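Local coordinates for protein phospholipase C-beta (PLC-beta) (Sepia officinalis, PDB 3QR0) that is a multidomain phospholipase C of the beta class, built from PH, EF-hand, TIM-barrel and C2 domains, and binds a calcium ion in the barrel, at residues 339-344 / 381-386; 368-373 / 415-420; 376-381 / 425-430; 466-471 / 512-517. All coordinates share one frame; numbering follows the deposited sequence.

Interaction 1. Residues 339-344 / 381-386. With CA (calcium ion), chain B.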
loop_
_atom_site.group_PDB
_atom_site.type_symbol
_atom_site.label_atom_id
_atom_site.label_comp_id
_atom_site.label_asym_id
_atom_site.label_seq_id
_atom_site.Cartn_x
_atom_site.Cartn_y
_atom_site.Cartn_z
ATOM N N ASN A 339 7.648 -9.140 -14.387
ATOM C CA ASN A 339 8.206 -8.338 -15.511
ATOM C C ASN A 339 8.238 -6.865 -15.128
ATOM O O ASN A 339 7.581 -6.014 -15.741
ATOM C CB ASN A 339 7.434 -8.552 -16.833
ATOM C CG ASN A 339 7.804 -9.859 -17.557
ATOM O OD1 ASN A 339 8.727 -10.579 -17.164
ATOM N ND2 ASN A 339 7.076 -10.158 -18.633
ATOM N N THR A 340 9.016 -6.598 -14.089
ATOM C CA THR A 340 9.031 -5.325 -13.379
ATOM C C THR A 340 9.379 -4.148 -14.286
ATOM O O THR A 340 8.879 -3.036 -14.096
ATOM C CB THR A 340 10.058 -5.395 -12.229
ATOM O OG1 THR A 340 9.835 -6.592 -11.471
ATOM C CG2 THR A 340 9.961 -4.170 -11.316
ATOM N N TYR A 341 10.239 -4.414 -15.267
ATOM C CA TYR A 341 10.677 -3.423 -16.253
ATOM C C TYR A 341 9.555 -2.811 -17.106
ATOM O O TYR A 341 9.723 -1.716 -17.637
ATOM C CB TYR A 341 11.770 -4.020 -17.172
ATOM C CG TYR A 341 11.342 -5.274 -17.907
ATOM C CD1 TYR A 341 10.802 -5.198 -19.188
ATOM C CD2 TYR A 341 11.476 -6.532 -17.322
ATOM C CE1 TYR A 341 10.400 -6.336 -19.866
ATOM C CE2 TYR A 341 11.070 -7.672 -17.984
ATOM C CZ TYR A 341 10.535 -7.570 -19.263
ATOM O OH TYR A 341 10.129 -8.695 -19.933
ATOM N N LEU A 342 8.420 -3.501 -17.235
ATOM C CA LEU A 342 7.320 -3.029 -18.083
ATOM C C LEU A 342 6.404 -2.041 -17.360
ATOM O O LEU A 342 5.966 -2.292 -16.232
ATOM C CB LEU A 342 6.499 -4.215 -18.604
ATOM C CG LEU A 342 7.253 -5.169 -19.532
ATOM C CD1 LEU A 342 6.398 -6.384 -19.876
ATOM C CD2 LEU A 342 7.729 -4.456 -20.802
ATOM N N THR A 343 6.111 -0.919 -18.012
ATOM C CA THR A 343 5.238 0.092 -17.424
ATOM C C THR A 343 3.830 0.088 -18.015
ATOM O O THR A 343 2.986 0.868 -17.579
ATOM C CB THR A 343 5.841 1.494 -17.552
ATOM O OG1 THR A 343 6.010 1.822 -18.937
ATOM C CG2 THR A 343 7.185 1.547 -16.822
ATOM N N GLY A 344 3.579 -0.787 -18.990
ATOM C CA GLY A 344 2.245 -0.934 -19.574
ATOM C C GLY A 344 1.972 -2.314 -20.155
ATOM O O GLY A 344 2.082 -3.324 -19.457
ATOM N N ILE A 381 17.578 -5.191 -20.859
ATOM C CA ILE A 381 16.360 -5.762 -20.291
ATOM C C ILE A 381 15.181 -5.393 -21.176
ATOM O O ILE A 381 15.004 -4.228 -21.537
ATOM C CB ILE A 381 16.121 -5.265 -18.858
ATOM C CG1 ILE A 381 17.167 -5.871 -17.919
ATOM C CG2 ILE A 381 14.701 -5.619 -18.381
ATOM C CD1 ILE A 381 17.096 -5.348 -16.484
ATOM N N THR A 382 14.385 -6.397 -21.533
ATOM C CA THR A 382 13.212 -6.199 -22.376
ATOM C C THR A 382 12.372 -7.473 -22.391
ATOM O O THR A 382 12.802 -8.511 -21.876
ATOM C CB THR A 382 13.607 -5.820 -23.835
ATOM O OG1 THR A 382 12.453 -5.347 -24.541
ATOM C CG2 THR A 382 14.211 -7.012 -24.583
ATOM N N HIS A 383 11.178 -7.391 -22.973
ATOM C CA HIS A 383 10.358 -8.578 -23.198
ATOM C C HIS A 383 10.699 -9.120 -24.582
ATOM O O HIS A 383 10.359 -8.515 -25.600
ATOM C CB HIS A 383 8.862 -8.253 -23.077
ATOM C CG HIS A 383 7.987 -9.459 -22.903
ATOM N ND1 HIS A 383 6.611 -9.391 -22.945
ATOM C CD2 HIS A 383 8.292 -10.761 -22.680
ATOM C CE1 HIS A 383 6.104 -10.598 -22.758
ATOM N NE2 HIS A 383 7.103 -11.449 -22.595
ATOM N N GLY A 384 11.395 -10.253 -24.611
ATOM C CA GLY A 384 11.895 -10.820 -25.857
ATOM C C GLY A 384 10.828 -11.152 -26.887
ATOM O O GLY A 384 9.724 -11.568 -26.536
ATOM N N PHE A 385 11.183 -10.959 -28.156
ATOM C CA PHE A 385 10.313 -11.223 -29.306
ATOM C C PHE A 385 9.015 -10.403 -29.312
ATOM O O PHE A 385 8.003 -10.836 -29.872
ATOM C CB PHE A 385 10.012 -12.719 -29.432
ATOM C CG PHE A 385 11.243 -13.580 -29.474
ATOM C CD1 PHE A 385 11.910 -13.796 -30.669
ATOM C CD2 PHE A 385 11.730 -14.179 -28.321
ATOM C CE1 PHE A 385 13.054 -14.600 -30.714
ATOM C CE2 PHE A 385 12.872 -14.977 -28.357
ATOM C CZ PHE A 385 13.531 -15.185 -29.552
ATOM N N THR A 386 9.061 -9.209 -28.725
ATOM C CA THR A 386 7.920 -8.293 -28.752
ATOM C C THR A 386 8.375 -6.938 -29.281
ATOM O O THR A 386 9.539 -6.769 -29.626
ATOM C CB THR A 386 7.310 -8.087 -27.355
ATOM O OG1 THR A 386 8.212 -7.306 -26.561
ATOM C CG2 THR A 386 7.012 -9.429 -26.671
HETATM CA CA CA B . 9.822 -12.507 -17.688
HETATM O O HOH W 1 8.473 -12.860 -19.714
HETATM O O HOH W 2 7.716 -13.634 -17.210
#
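Tyr341 lays its ring against the backbone of Thr382 and His383 without a single hydrogen bond crossing the contact. The ring gets there through a chi1 of 57°, which wedges CG between the backbone N and the carbonyl carbon. At its base, CG meets the methyl CG2 of Ile381 at 3.4 Å. Farther out, Thr382 N lies over one ring face, and CE1 comes within 3.4 Å of His383 N. The phenol OH stands 3.3 Å from His383 CA and is hydrogen-bonded elsewhere, to Asp370.

Asn339 and His383 form the second touch. The amide nitrogen ND2 of Asn339 sits above the middle of the imidazole, with NE2 4.2 Å away, while amide and ring planes stand 60° apart; CG2 of Thr386 covers the rim of the opposite imidazole face. The two sides of the amide are used separately: OD1 binds the calcium ion at 2.3 Å, and ND2 gives hydrogen bonds to water 1, itself a calcium ligand, and to Gln346. His383 ND1 is hydrogen-bonded to the backbone O of Gln346, so one neighbour steadies both groups. Type I turn 339-342, closed by Leu342 N to Asn339 O, holds Asn339 and Tyr341 in place. Two loops thus meet beside the calcium ion, Asn339 supplying one of the four protein residues of the metal site in the phospholipase C TIM barrel.

Interaction 2. Residues 368-373 / 415-420. With CA (calcium ion), chain B.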
loop_
_atom_site.group_PDB
_atom_site.type_symbol
_atom_site.label_atom_id
_atom_site.label_comp_id
_atom_site.label_asym_id
_atom_site.label_seq_id
_atom_site.Cartn_x
_atom_site.Cartn_y
_atom_site.Cartn_z
ATOM N N GLU A 368 11.732 -8.805 -11.125
ATOM C CA GLU A 368 12.126 -9.612 -12.263
ATOM C C GLU A 368 12.932 -8.801 -13.275
ATOM O O GLU A 368 12.593 -7.656 -13.585
ATOM C CB GLU A 368 10.897 -10.207 -12.931
ATOM C CG GLU A 368 11.218 -11.198 -14.045
ATOM C CD GLU A 368 10.002 -11.965 -14.505
ATOM O OE1 GLU A 368 8.895 -11.666 -14.011
ATOM O OE2 GLU A 368 10.141 -12.860 -15.367
ATOM N N LEU A 369 13.999 -9.414 -13.774
ATOM C CA LEU A 369 14.862 -8.828 -14.787
ATOM C C LEU A 369 14.994 -9.845 -15.919
ATOM O O LEU A 369 15.575 -10.920 -15.726
ATOM C CB LEU A 369 16.246 -8.501 -14.205
ATOM C CG LEU A 369 16.396 -7.411 -13.125
ATOM C CD1 LEU A 369 15.764 -7.800 -11.785
ATOM C CD2 LEU A 369 17.872 -7.078 -12.909
ATOM N N ASP A 370 14.426 -9.512 -17.079
ATOM C CA ASP A 370 14.532 -10.339 -18.284
ATOM C C ASP A 370 15.734 -9.860 -19.079
ATOM O O ASP A 370 15.668 -8.817 -19.743
ATOM C CB ASP A 370 13.278 -10.209 -19.161
ATOM C CG ASP A 370 12.064 -10.907 -18.582
ATOM O OD1 ASP A 370 12.095 -11.377 -17.424
ATOM O OD2 ASP A 370 11.039 -10.974 -19.292
ATOM N N CYS A 371 16.818 -10.633 -19.038
ATOM C CA CYS A 371 18.094 -10.206 -19.609
ATOM C C CYS A 371 18.335 -10.799 -20.999
ATOM O O CYS A 371 18.219 -12.008 -21.191
ATOM C CB CYS A 371 19.237 -10.582 -18.668
ATOM S SG CYS A 371 18.972 -10.004 -16.976
ATOM N N TRP A 372 18.672 -9.933 -21.954
ATOM C CA TRP A 372 18.953 -10.331 -23.338
ATOM C C TRP A 372 20.257 -9.690 -23.825
ATOM O O TRP A 372 20.708 -8.674 -23.279
ATOM C CB TRP A 372 17.791 -9.917 -24.259
ATOM C CG TRP A 372 16.473 -10.555 -23.889
ATOM C CD1 TRP A 372 15.590 -10.121 -22.945
ATOM C CD2 TRP A 372 15.901 -11.740 -24.460
ATOM N NE1 TRP A 372 14.499 -10.959 -22.895
ATOM C CE2 TRP A 372 14.669 -11.965 -23.809
ATOM C CE3 TRP A 372 16.310 -12.630 -25.460
ATOM C CZ2 TRP A 372 13.844 -13.053 -24.119
ATOM C CZ3 TRP A 372 15.488 -13.714 -25.768
ATOM C CH2 TRP A 372 14.268 -13.912 -25.100
ATOM N N ASP A 373 20.856 -10.287 -24.854
ATOM C CA ASP A 373 22.061 -9.729 -25.469
ATOM C C ASP A 373 21.718 -8.412 -26.151
ATOM O O ASP A 373 20.780 -8.356 -26.934
ATOM C CB ASP A 373 22.647 -10.684 -26.522
ATOM C CG ASP A 373 23.383 -11.871 -25.914
ATOM O OD1 ASP A 373 23.609 -11.899 -24.686
ATOM O OD2 ASP A 373 23.746 -12.789 -26.679
ATOM N N SER A 415 14.688 -11.960 -9.518
ATOM C CA SER A 415 14.384 -13.087 -10.385
ATOM C C SER A 415 14.934 -12.786 -11.777
ATOM O O SER A 415 14.394 -11.940 -12.501
ATOM C CB SER A 415 12.870 -13.334 -10.427
ATOM O OG SER A 415 12.544 -14.398 -11.308
ATOM N N PHE A 416 16.027 -13.462 -12.127
ATOM C CA PHE A 416 16.642 -13.345 -13.442
ATOM C C PHE A 416 16.019 -14.347 -14.411
ATOM O O PHE A 416 16.005 -15.548 -14.156
ATOM C CB PHE A 416 18.151 -13.602 -13.371
ATOM C CG PHE A 416 18.958 -12.415 -12.909
ATOM C CD1 PHE A 416 19.944 -11.874 -13.720
ATOM C CD2 PHE A 416 18.734 -11.843 -11.663
ATOM C CE1 PHE A 416 20.699 -10.774 -13.292
ATOM C CE2 PHE A 416 19.476 -10.747 -11.231
ATOM C CZ PHE A 416 20.461 -10.215 -12.046
ATOM N N GLU A 417 15.495 -13.845 -15.520
ATOM C CA GLU A 417 15.167 -14.686 -16.658
ATOM C C GLU A 417 16.287 -14.420 -17.654
ATOM O O GLU A 417 16.311 -13.390 -18.326
ATOM C CB GLU A 417 13.802 -14.326 -17.228
ATOM C CG GLU A 417 13.252 -15.345 -18.192
ATOM C CD GLU A 417 12.038 -14.829 -18.938
ATOM O OE1 GLU A 417 11.047 -14.452 -18.277
ATOM O OE2 GLU A 417 12.081 -14.795 -20.184
ATOM N N ASN A 418 17.232 -15.350 -17.712
ATOM C CA ASN A 418 18.521 -15.118 -18.352
ATOM C C ASN A 418 18.574 -15.680 -19.772
ATOM O O ASN A 418 18.488 -16.886 -19.965
ATOM C CB ASN A 418 19.595 -15.770 -17.481
ATOM C CG ASN A 418 20.973 -15.223 -17.734
ATOM O OD1 ASN A 418 21.265 -14.680 -18.802
ATOM N ND2 ASN A 418 21.852 -15.384 -16.746
ATOM N N HIS A 419 18.715 -14.803 -20.763
ATOM C CA HIS A 419 18.843 -15.236 -22.158
ATOM C C HIS A 419 20.178 -14.830 -22.778
ATOM O O HIS A 419 20.350 -14.920 -23.988
ATOM C CB HIS A 419 17.691 -14.677 -22.994
ATOM C CG HIS A 419 16.344 -15.057 -22.476
ATOM N ND1 HIS A 419 15.717 -16.229 -22.836
ATOM C CD2 HIS A 419 15.519 -14.439 -21.599
ATOM C CE1 HIS A 419 14.556 -16.312 -22.211
ATOM N NE2 HIS A 419 14.411 -15.237 -21.456
ATOM N N CYS A 420 21.124 -14.402 -21.949
ATOM C CA CYS A 420 22.371 -13.835 -22.456
ATOM C C CYS A 420 23.406 -14.895 -22.819
ATOM O O CYS A 420 23.440 -15.976 -22.235
ATOM C CB CYS A 420 22.976 -12.876 -21.430
ATOM S SG CYS A 420 22.107 -11.320 -21.305
HETATM CA CA CA B . 9.822 -12.507 -17.688
HETATM O O HOH W 3 12.071 -14.548 -13.814
HETATM O O HOH W 4 19.945 -12.914 -25.717
HETATM O O HOH W 1 8.473 -12.860 -19.714
HETATM O O HOH W 2 7.716 -13.634 -17.210
#
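Leu369, Cys371 and Phe416 form the apolar side of two neighbouring parallel strands. Cys371 SG approaches the Phe416 ring obliquely, 3.9 Å from CD1, and Leu369 CD2 meets CZ of the same ring while the side chains of Leu369 and Phe416 point the same way. Parallel ladder bonds join the backbones: Leu369 N to Ser415 O, Glu417 N to Leu369 O, Cys371 N to Glu417 O and, more bent, His419 N to Cys371 O.

Past the ladder, Trp372 and His419 make an offset stack, their ring centroids 3.8 Å apart and planes at 6°. His419 CB also lies over the Trp372 six-membered ring in a CH-pi contact. The imidazole is held by its NE2, which gives a straight bond of 2.7 Å to the anti lone pair of Glu417 OE2.

Glu368, Asp370 and Glu417 project from the other sheet face onto the calcium ion. Glu368 OE2 and Glu417 OE1 each bind at 2.4 Å, and Asp370 chelates with both oxygens. The metal probably offsets the repulsion where Glu368 OE2 and Glu417 OE1 approach to 3.4 Å. Asn339 and two waters complete seven ligand atoms. In the second shell, Arg570 pairs with Glu368 OE1 and Thr503 with Glu417 OE2. Strands 380-381 and 466-469 flank the pair in the sheet; helix 393-403 packs on Leu369 and Cys371, and helices 422-436 and 512-515 on Phe416.

Interaction 3. Residues 376-381 / 425-430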
loop_
_atom_site.group_PDB
_atom_site.type_symbol
_atom_site.label_atom_id
_atom_site.label_comp_id
_atom_site.label_asym_id
_atom_site.label_seq_id
_atom_site.Cartn_x
_atom_site.Cartn_y
_atom_site.Cartn_z
ATOM N N ASP A 376 25.247 -3.900 -28.981
ATOM C CA ASP A 376 26.546 -3.245 -28.812
ATOM C C ASP A 376 27.456 -3.999 -27.828
ATOM O O ASP A 376 28.469 -3.460 -27.383
ATOM C CB ASP A 376 26.320 -1.805 -28.313
ATOM C CG ASP A 376 27.360 -0.816 -28.833
ATOM O OD1 ASP A 376 28.228 -1.194 -29.654
ATOM O OD2 ASP A 376 27.294 0.366 -28.419
ATOM N N GLY A 377 27.092 -5.236 -27.492
ATOM C CA GLY A 377 27.858 -6.045 -26.550
ATOM C C GLY A 377 27.470 -5.857 -25.091
ATOM O O GLY A 377 28.040 -6.508 -24.221
ATOM N N GLU A 378 26.502 -4.979 -24.822
ATOM C CA GLU A 378 26.083 -4.661 -23.456
ATOM C C GLU A 378 24.681 -5.213 -23.190
ATOM O O GLU A 378 23.769 -4.949 -23.967
ATOM C CB GLU A 378 26.091 -3.147 -23.248
ATOM C CG GLU A 378 27.486 -2.513 -23.317
ATOM C CD GLU A 378 28.396 -2.920 -22.160
ATOM O OE1 GLU A 378 27.884 -3.241 -21.062
ATOM O OE2 GLU A 378 29.630 -2.909 -22.349
ATOM N N PRO A 379 24.500 -5.970 -22.088
ATOM C CA PRO A 379 23.201 -6.605 -21.865
ATOM C C PRO A 379 22.068 -5.612 -21.658
ATOM O O PRO A 379 22.275 -4.528 -21.107
ATOM C CB PRO A 379 23.424 -7.435 -20.591
ATOM C CG PRO A 379 24.562 -6.791 -19.913
ATOM C CD PRO A 379 25.446 -6.292 -21.007
ATOM N N ILE A 380 20.879 -6.007 -22.100
ATOM C CA ILE A 380 19.694 -5.172 -21.990
ATOM C C ILE A 380 18.591 -5.931 -21.285
ATOM O O ILE A 380 18.665 -7.150 -21.126
ATOM C CB ILE A 380 19.179 -4.725 -23.375
ATOM C CG1 ILE A 380 18.749 -5.938 -24.212
ATOM C CG2 ILE A 380 20.245 -3.902 -24.095
ATOM C CD1 ILE A 380 18.199 -5.586 -25.564
ATOM N N ILE A 381 17.578 -5.191 -20.859
ATOM C CA ILE A 381 16.360 -5.762 -20.291
ATOM C C ILE A 381 15.181 -5.393 -21.176
ATOM O O ILE A 381 15.004 -4.228 -21.537
ATOM C CB ILE A 381 16.121 -5.265 -18.858
ATOM C CG1 ILE A 381 17.167 -5.871 -17.919
ATOM C CG2 ILE A 381 14.701 -5.619 -18.381
ATOM C CD1 ILE A 381 17.096 -5.348 -16.484
ATOM N N GLN A 425 26.688 -12.438 -19.999
ATOM C CA GLN A 425 26.453 -12.922 -18.623
ATOM C C GLN A 425 27.601 -12.549 -17.681
ATOM O O GLN A 425 27.381 -12.300 -16.493
ATOM C CB GLN A 425 26.237 -14.444 -18.585
ATOM C CG GLN A 425 24.864 -14.893 -19.061
ATOM C CD GLN A 425 24.578 -16.352 -18.753
ATOM O OE1 GLN A 425 24.796 -16.818 -17.634
ATOM N NE2 GLN A 425 24.077 -17.078 -19.744
ATOM N N LYS A 426 28.826 -12.528 -18.206
ATOM C CA LYS A 426 29.976 -12.051 -17.439
ATOM C C LYS A 426 29.756 -10.607 -17.018
ATOM O O LYS A 426 30.080 -10.224 -15.890
ATOM C CB LYS A 426 31.267 -12.167 -18.248
ATOM C CG LYS A 426 31.830 -13.573 -18.299
ATOM C CD LYS A 426 32.923 -13.696 -19.348
ATOM C CE LYS A 426 33.623 -15.044 -19.268
ATOM N NZ LYS A 426 34.618 -15.121 -18.139
ATOM N N LEU A 427 29.185 -9.820 -17.929
ATOM C CA LEU A 427 28.885 -8.422 -17.662
ATOM C C LEU A 427 27.732 -8.271 -16.673
ATOM O O LEU A 427 27.793 -7.405 -15.801
ATOM C CB LEU A 427 28.601 -7.669 -18.968
ATOM C CG LEU A 427 29.795 -7.619 -19.928
ATOM C CD1 LEU A 427 29.395 -7.018 -21.266
ATOM C CD2 LEU A 427 30.961 -6.840 -19.313
ATOM N N LEU A 428 26.699 -9.108 -16.789
ATOM C CA LEU A 428 25.617 -9.124 -15.796
ATOM C C LEU A 428 26.199 -9.292 -14.398
ATOM O O LEU A 428 25.903 -8.510 -13.496
ATOM C CB LEU A 428 24.618 -10.258 -16.046
ATOM C CG LEU A 428 23.786 -10.287 -17.329
ATOM C CD1 LEU A 428 22.923 -11.541 -17.351
ATOM C CD2 LEU A 428 22.928 -9.046 -17.480
ATOM N N ALA A 429 27.030 -10.321 -14.234
ATOM C CA ALA A 429 27.658 -10.627 -12.947
ATOM C C ALA A 429 28.545 -9.487 -12.478
ATOM O O ALA A 429 28.515 -9.115 -11.306
ATOM C CB ALA A 429 28.470 -11.915 -13.042
ATOM N N GLN A 430 29.322 -8.931 -13.402
ATOM C CA GLN A 430 30.209 -7.812 -13.098
ATOM C C GLN A 430 29.429 -6.606 -12.584
ATOM O O GLN A 430 29.790 -6.024 -11.561
ATOM C CB GLN A 430 31.018 -7.417 -14.335
ATOM C CG GLN A 430 31.982 -6.269 -14.098
ATOM C CD GLN A 430 32.725 -5.858 -15.356
ATOM O OE1 GLN A 430 33.012 -6.681 -16.228
ATOM N NE2 GLN A 430 33.047 -4.575 -15.449
#
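In the X half of the TIM barrel, helix 422-436 packs Leu427 and Leu428 against Pro379, in the loop that leads into short strand 380-381. Pro379 is the centre of the contact, and different atoms of its ring serve the two leucines. Pro379 CB lies 3.5 Å from Leu428 CD2, with CG a little farther from the same methyl, as the two side chains slide past each other in opposite directions. Pro379 CD lies 4.0 Å from Leu427 CB, and there the side chains cross at about a right angle.

Leu427 also touches Gly377. With CG anti to the carbonyl carbon (chi1 -63°), its CD1 methyl is placed 3.3 Å from Gly377 O. Glu378, bent at chi2, brings OE1 to 4.1 Å from that methyl; this is mere proximity, since OE1 has a hydrogen bond to Tyr431 OH, farther along the same helix. Leu428 continues inward to Phe393, Cys371 and Met514, whereas Leu427 is partly exposed.

No hydrogen bond or salt bridge links the two segments. The loop and the helix therefore meet through shape and apolar burial, Pro379 touching two successive leucines with different ring atoms. Such a contact is held by close apolar packing, without the directional bonds that would fix one segment on the other.

Interaction 4. Residues 466-471 / 512-517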
loop_
_atom_site.group_PDB
_atom_site.type_symbol
_atom_site.label_atom_id
_atom_site.label_comp_id
_atom_site.label_asym_id
_atom_site.label_seq_id
_atom_site.Cartn_x
_atom_site.Cartn_y
_atom_site.Cartn_z
ATOM N N ILE A 466 20.682 -8.513 -1.050
ATOM C CA ILE A 466 20.042 -8.780 -2.330
ATOM C C ILE A 466 20.423 -10.195 -2.739
ATOM O O ILE A 466 21.613 -10.529 -2.803
ATOM C CB ILE A 466 20.510 -7.780 -3.408
ATOM C CG1 ILE A 466 19.988 -6.375 -3.086
ATOM C CG2 ILE A 466 20.034 -8.221 -4.807
ATOM C CD1 ILE A 466 20.752 -5.260 -3.783
ATOM N N LEU A 467 19.414 -11.033 -2.967
ATOM C CA LEU A 467 19.627 -12.414 -3.387
ATOM C C LEU A 467 19.329 -12.562 -4.869
ATOM O O LEU A 467 18.395 -11.938 -5.391
ATOM C CB LEU A 467 18.754 -13.378 -2.582
ATOM C CG LEU A 467 19.220 -13.613 -1.146
ATOM C CD1 LEU A 467 18.718 -12.501 -0.251
ATOM C CD2 LEU A 467 18.746 -14.976 -0.636
ATOM N N ILE A 468 20.133 -13.381 -5.537
ATOM C CA ILE A 468 19.991 -13.616 -6.964
ATOM C C ILE A 468 19.356 -14.970 -7.208
ATOM O O ILE A 468 19.886 -15.993 -6.777
ATOM C CB ILE A 468 21.352 -13.607 -7.700
ATOM C CG1 ILE A 468 22.126 -12.320 -7.403
ATOM C CG2 ILE A 468 21.131 -13.762 -9.207
ATOM C CD1 ILE A 468 21.395 -11.056 -7.786
ATOM N N LYS A 469 18.229 -14.957 -7.916
ATOM C CA LYS A 469 17.563 -16.169 -8.375
ATOM C C LYS A 469 17.886 -16.350 -9.856
ATOM O O LYS A 469 17.411 -15.595 -10.710
ATOM C CB LYS A 469 16.053 -16.068 -8.150
ATOM C CG LYS A 469 15.220 -17.160 -8.820
ATOM C CD LYS A 469 13.732 -16.855 -8.724
ATOM C CE LYS A 469 12.924 -17.620 -9.766
ATOM N NZ LYS A 469 13.304 -17.276 -11.179
ATOM N N ASN A 470 18.713 -17.350 -10.140
ATOM C CA ASN A 470 19.156 -17.664 -11.491
ATOM C C ASN A 470 19.543 -19.132 -11.534
ATOM O O ASN A 470 19.927 -19.702 -10.510
ATOM C CB ASN A 470 20.354 -16.790 -11.870
ATOM C CG ASN A 470 20.699 -16.863 -13.350
ATOM O OD1 ASN A 470 20.255 -16.031 -14.140
ATOM N ND2 ASN A 470 21.502 -17.853 -13.730
ATOM N N LYS A 471 19.438 -19.743 -12.710
ATOM C CA LYS A 471 19.877 -21.123 -12.887
ATOM C C LYS A 471 21.325 -21.247 -12.424
ATOM O O LYS A 471 22.115 -20.311 -12.586
ATOM C CB LYS A 471 19.769 -21.551 -14.354
ATOM C CG LYS A 471 18.339 -21.707 -14.860
ATOM C CD LYS A 471 18.271 -21.694 -16.389
ATOM C CE LYS A 471 18.902 -22.929 -17.008
ATOM N NZ LYS A 471 18.628 -22.997 -18.481
ATOM N N GLU A 512 29.352 -19.557 -15.330
ATOM C CA GLU A 512 29.856 -19.791 -13.978
ATOM C C GLU A 512 29.798 -18.531 -13.102
ATOM O O GLU A 512 29.539 -18.630 -11.904
ATOM C CB GLU A 512 31.278 -20.368 -14.018
ATOM C CG GLU A 512 31.808 -20.802 -12.648
ATOM C CD GLU A 512 32.801 -21.954 -12.723
ATOM O OE1 GLU A 512 33.588 -22.025 -13.693
ATOM O OE2 GLU A 512 32.795 -22.796 -11.799
ATOM N N GLU A 513 30.009 -17.356 -13.695
ATOM C CA GLU A 513 29.966 -16.095 -12.935
ATOM C C GLU A 513 28.567 -15.771 -12.407
ATOM O O GLU A 513 28.436 -15.188 -11.331
ATOM C CB GLU A 513 30.468 -14.909 -13.767
ATOM C CG GLU A 513 31.968 -14.899 -14.032
ATOM C CD GLU A 513 32.373 -15.695 -15.260
ATOM O OE1 GLU A 513 33.546 -15.567 -15.674
ATOM O OE2 GLU A 513 31.535 -16.445 -15.814
ATOM N N MET A 514 27.532 -16.124 -13.170
ATOM C CA MET A 514 26.151 -15.929 -12.712
ATOM C C MET A 514 25.762 -17.025 -11.734
ATOM O O MET A 514 25.199 -16.743 -10.682
ATOM C CB MET A 514 25.157 -15.897 -13.881
ATOM C CG MET A 514 25.035 -14.541 -14.565
ATOM S SD MET A 514 24.640 -13.184 -13.442
ATOM C CE MET A 514 23.054 -13.725 -12.800
ATOM N N SER A 515 26.062 -18.269 -12.087
ATOM C CA SER A 515 25.848 -19.404 -11.192
ATOM C C SER A 515 26.418 -19.138 -9.792
ATOM O O SER A 515 25.758 -19.419 -8.791
ATOM C CB SER A 515 26.470 -20.666 -11.788
ATOM O OG SER A 515 26.100 -21.820 -11.059
ATOM N N ALA A 516 27.626 -18.568 -9.740
ATOM C CA ALA A 516 28.337 -18.290 -8.482
ATOM C C ALA A 516 27.583 -17.381 -7.514
ATOM O O ALA A 516 27.799 -17.450 -6.308
ATOM C CB ALA A 516 29.722 -17.688 -8.778
ATOM N N LEU A 517 26.706 -16.527 -8.034
ATOM C CA LEU A 517 25.945 -15.602 -7.192
ATOM C C LEU A 517 24.682 -16.229 -6.582
ATOM O O LEU A 517 24.047 -15.619 -5.723
ATOM C CB LEU A 517 25.559 -14.359 -7.995
ATOM C CG LEU A 517 26.707 -13.621 -8.692
ATOM C CD1 LEU A 517 26.165 -12.456 -9.485
ATOM C CD2 LEU A 517 27.765 -13.153 -7.692
HETATM O O HOH W 5 22.197 -14.688 -4.013
#
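Ile468 and Met514, with Leu517, supply the apolar part of this contact. The two branches of Ile468 are shared out: CG2 meets the terminal methyl CE of Met514 at 4.1 Å, and CG1 meets Leu517 CB at 4.0 Å. Against Met514 the isoleucine crosses at about a right angle, whereas Leu517 lies beside it and points the same way. Met514 is folded at both chi2 (-54°) and chi3 (-61°), which curls CE back toward the strand.

Contacts between carbon and polar atoms extend the touch: the same CE methyl of Met514 stands 3.9 Å from Asn470 OD1, the side chains again crossing at about a right angle. Lys471 O approaches Ser515 CA at 4.1 Å, while the lysine side chain leads away to Ala508 O.

Hydrogen bonds fix the polar groups without crossing directly from segment to segment. Asn470 ND2 donates to Lys471 O at 2.8 Å, in the carbonyl plane on a lone pair, and OD1 accepts from Asn418 ND2; the amide is thus used at both ends. Water 5 bridges the segments, accepting from Ile468 N at 2.9 Å and lying 2.7 Å from Leu517 O. Strand 466-469 runs beside strand 412-418, whose Phe416 touches Ile468, Asn470 and Met514. Helix 422-436 also touches Met514, through Gln425 and Leu428.

How the interactions relate
Interactions 1 and 2 share the calcium ion and waters 1 and 2, and touch each other at the metal site. Both are buried, but interaction 2 is a strand ladder with acidic ligands, whereas interaction 1 joins two loops without a hydrogen bond between them. Interactions 3 and 4 pack helices near the opposite edges of the same sheet and are chiefly apolar, interaction 3 being partly exposed and interaction 4 buried. Strand 380-381 adjoins 366-372, and 466-469 adjoins 412-418, so interaction 2 lies between them. Lys426 and Glu513 link interactions 3 and 4 by a salt bridge.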